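Local coordinates for putative gdp-fucose protein o-fucosyltransferase 1 (Caenorhabditis elegans, PDB 3ZY2) that belongs to the GDP-fucose protein O-fucosyltransferase family, has the two-domain GT-B fold and binds guanosine-5'-diphosphate, at residues 40-45 and 75-80. Sequence-based numbering, arbitrary orientation.
Sequences TLVLPN and VTMQEF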
loop_
_atom_site.group_PDB
_atom_site.type_symbol
_atom_site.label_atom_id
_atom_site.label_comp_id
_atom_site.label_asym_id
_atom_site.label_seq_id
_atom_site.Cartn_x
_atom_site.Cartn_y
_atom_site.Cartn_z
ATOM N N THR A 40 8.631 -7.176 -21.578
ATOM C CA THR A 40 7.688 -6.488 -22.459
ATOM C C THR A 40 6.509 -5.971 -21.644
ATOM O O THR A 40 5.957 -6.700 -20.815
ATOM C CB THR A 40 7.184 -7.427 -23.560
ATOM O OG1 THR A 40 8.285 -7.794 -24.388
ATOM C CG2 THR A 40 6.163 -6.717 -24.451
ATOM N N LEU A 41 6.140 -4.701 -21.872
ATOM C CA LEU A 41 5.001 -4.096 -21.191
ATOM C C LEU A 41 3.734 -4.268 -21.999
ATOM O O LEU A 41 3.676 -3.861 -23.167
ATOM C CB LEU A 41 5.239 -2.610 -20.930
ATOM C CG LEU A 41 4.106 -1.902 -20.179
ATOM C CD1 LEU A 41 3.930 -2.513 -18.776
ATOM C CD2 LEU A 41 4.374 -0.392 -20.114
ATOM N N VAL A 42 2.713 -4.855 -21.374
ATOM C CA VAL A 42 1.378 -4.865 -21.941
ATOM C C VAL A 42 0.798 -3.463 -21.778
ATOM O O VAL A 42 0.738 -2.933 -20.667
ATOM C CB VAL A 42 0.441 -5.902 -21.261
ATOM C CG1 VAL A 42 -0.953 -5.901 -21.928
ATOM C CG2 VAL A 42 1.086 -7.320 -21.274
ATOM N N LEU A 43 0.412 -2.854 -22.896
ATOM C CA LEU A 43 -0.073 -1.479 -22.845
ATOM C C LEU A 43 -1.424 -1.459 -22.109
ATOM O O LEU A 43 -2.321 -2.264 -22.396
ATOM C CB LEU A 43 -0.160 -0.904 -24.261
ATOM C CG LEU A 43 1.196 -0.725 -24.950
ATOM C CD1 LEU A 43 1.011 -0.581 -26.464
ATOM C CD2 LEU A 43 1.932 0.488 -24.390
ATOM N N PRO A 44 -1.579 -0.571 -21.104
ATOM C CA PRO A 44 -2.782 -0.598 -20.283
ATOM C C PRO A 44 -4.006 -0.099 -21.030
ATOM O O PRO A 44 -3.879 0.717 -21.957
ATOM C CB PRO A 44 -2.452 0.394 -19.166
ATOM C CG PRO A 44 -1.528 1.387 -19.805
ATOM C CD PRO A 44 -0.677 0.550 -20.769
ATOM N N ASN A 45 -5.181 -0.583 -20.651
ATOM C CA ASN A 45 -6.402 0.160 -20.968
ATOM C C ASN A 45 -6.441 1.347 -20.034
ATOM O O ASN A 45 -6.191 1.215 -18.809
ATOM C CB ASN A 45 -7.631 -0.693 -20.723
ATOM C CG ASN A 45 -7.784 -1.810 -21.739
ATOM O OD1 ASN A 45 -7.421 -1.672 -22.930
ATOM N ND2 ASN A 45 -8.349 -2.919 -21.283
ATOM N N VAL A 75 3.460 -4.589 -26.099
ATOM C CA VAL A 75 2.404 -5.244 -26.882
ATOM C C VAL A 75 1.056 -4.639 -26.503
ATOM O O VAL A 75 0.857 -4.223 -25.355
ATOM C CB VAL A 75 2.334 -6.785 -26.682
ATOM C CG1 VAL A 75 3.489 -7.475 -27.396
ATOM C CG2 VAL A 75 2.211 -7.162 -25.184
ATOM N N THR A 76 0.138 -4.578 -27.453
ATOM C CA THR A 76 -1.216 -4.126 -27.131
ATOM C C THR A 76 -1.920 -5.118 -26.207
ATOM O O THR A 76 -1.552 -6.300 -26.143
ATOM C CB THR A 76 -2.078 -3.944 -28.389
ATOM O OG1 THR A 76 -2.202 -5.204 -29.074
ATOM C CG2 THR A 76 -1.472 -2.895 -29.333
ATOM N N MET A 77 -2.925 -4.637 -25.482
ATOM C CA MET A 77 -3.774 -5.497 -24.661
ATOM C C MET A 77 -4.459 -6.565 -25.527
ATOM O O MET A 77 -4.582 -7.718 -25.097
ATOM C CB MET A 77 -4.810 -4.663 -23.886
ATOM C CG MET A 77 -5.639 -5.493 -22.897
ATOM S SD MET A 77 -4.683 -6.151 -21.539
ATOM C CE MET A 77 -4.389 -4.640 -20.631
ATOM N N GLN A 78 -4.887 -6.189 -26.733
ATOM C CA GLN A 78 -5.538 -7.128 -27.651
ATOM C C GLN A 78 -4.593 -8.276 -28.035
ATOM O O GLN A 78 -4.995 -9.452 -27.979
ATOM C CB GLN A 78 -6.108 -6.413 -28.893
ATOM C CG GLN A 78 -6.578 -7.353 -30.005
ATOM C CD GLN A 78 -7.371 -6.680 -31.119
ATOM O OE1 GLN A 78 -7.312 -5.462 -31.318
ATOM N NE2 GLN A 78 -8.123 -7.489 -31.864
ATOM N N GLU A 79 -3.353 -7.946 -28.407
ATOM C CA GLU A 79 -2.372 -8.989 -28.732
ATOM C C GLU A 79 -2.075 -9.858 -27.511
ATOM O O GLU A 79 -2.022 -11.088 -27.605
ATOM C CB GLU A 79 -1.071 -8.427 -29.335
ATOM C CG GLU A 79 -0.029 -9.532 -29.606
ATOM C CD GLU A 79 1.208 -9.108 -30.406
ATOM O OE1 GLU A 79 1.302 -7.950 -30.863
ATOM O OE2 GLU A 79 2.097 -9.977 -30.596
ATOM N N PHE A 80 -1.887 -9.239 -26.352
ATOM C CA PHE A 80 -1.579 -9.991 -25.142
ATOM C C PHE A 80 -2.707 -10.981 -24.819
ATOM O O PHE A 80 -2.475 -12.170 -24.560
ATOM C CB PHE A 80 -1.339 -9.019 -23.969
ATOM C CG PHE A 80 -0.989 -9.706 -22.692
ATOM C CD1 PHE A 80 0.223 -10.394 -22.559
ATOM C CD2 PHE A 80 -1.867 -9.673 -21.607
ATOM C CE1 PHE A 80 0.535 -11.040 -21.387
ATOM C CE2 PHE A 80 -1.562 -10.311 -20.420
ATOM C CZ PHE A 80 -0.354 -11.003 -20.302
#
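Val42 and Val75 pair as a parallel beta bridge, with both side chains on the same face of the sheet. Two backbone hydrogen bonds flank Val42 and both end on Val75. Val75 N gives its hydrogen to Leu41 O at 3.0 Å. Leu43 N gives one to Val75 O at 2.8 Å, in a nearly straight bond (170° at the hydrogen).

Right after this bridge, segment 75-80 turns into helix 77-88. Thr76 is its N-cap. Thr76 OG1 accepts a bond from Glu79 N at 3.0 Å, satisfying a first-turn amide. This turn brings Met77 and Phe80 over Val42.

The apolar contacts centre on Val42. Its CG1 is anti to the backbone N (chi1 -178°), which leaves CG2 beside that N. Val42 CG2 sits over one face of the Phe80 ring in a CH-pi contact, 3.5 Å from the centroid and displaced toward the rim. Val42 CG1 lies 3.8 Å from Met77 SD and touches Phe80 CB. The Met77 chain bends at chi2 and chi3, and Met77 CE comes to 3.6 Å from Leu43 O. The Asn45 and Met77 side chains cross at about a right angle, with Asn45 OD1 near Met77 CB and Asn45 ND2 near Met77 CG. Thr40 CG2 meets Val75 CG1 and Val75 CG2, each at 4.0 Å.

The pairing joins strand 74-75, outermost in the N-terminal parallel sheet within this chain, to strand 40-42. An edge strand leading straight into a helix packed on the sheet fits the Rossmann-like alpha/beta architecture of GT-B domains. Strand 10-13 lies on the other side of strand 40-42 and bonds to it through Ile11. Leu41 packs on helix 20-37, Leu43 touches helix 65-68, and Tyr125 of helix 122-128 meets both Pro44 and Met77.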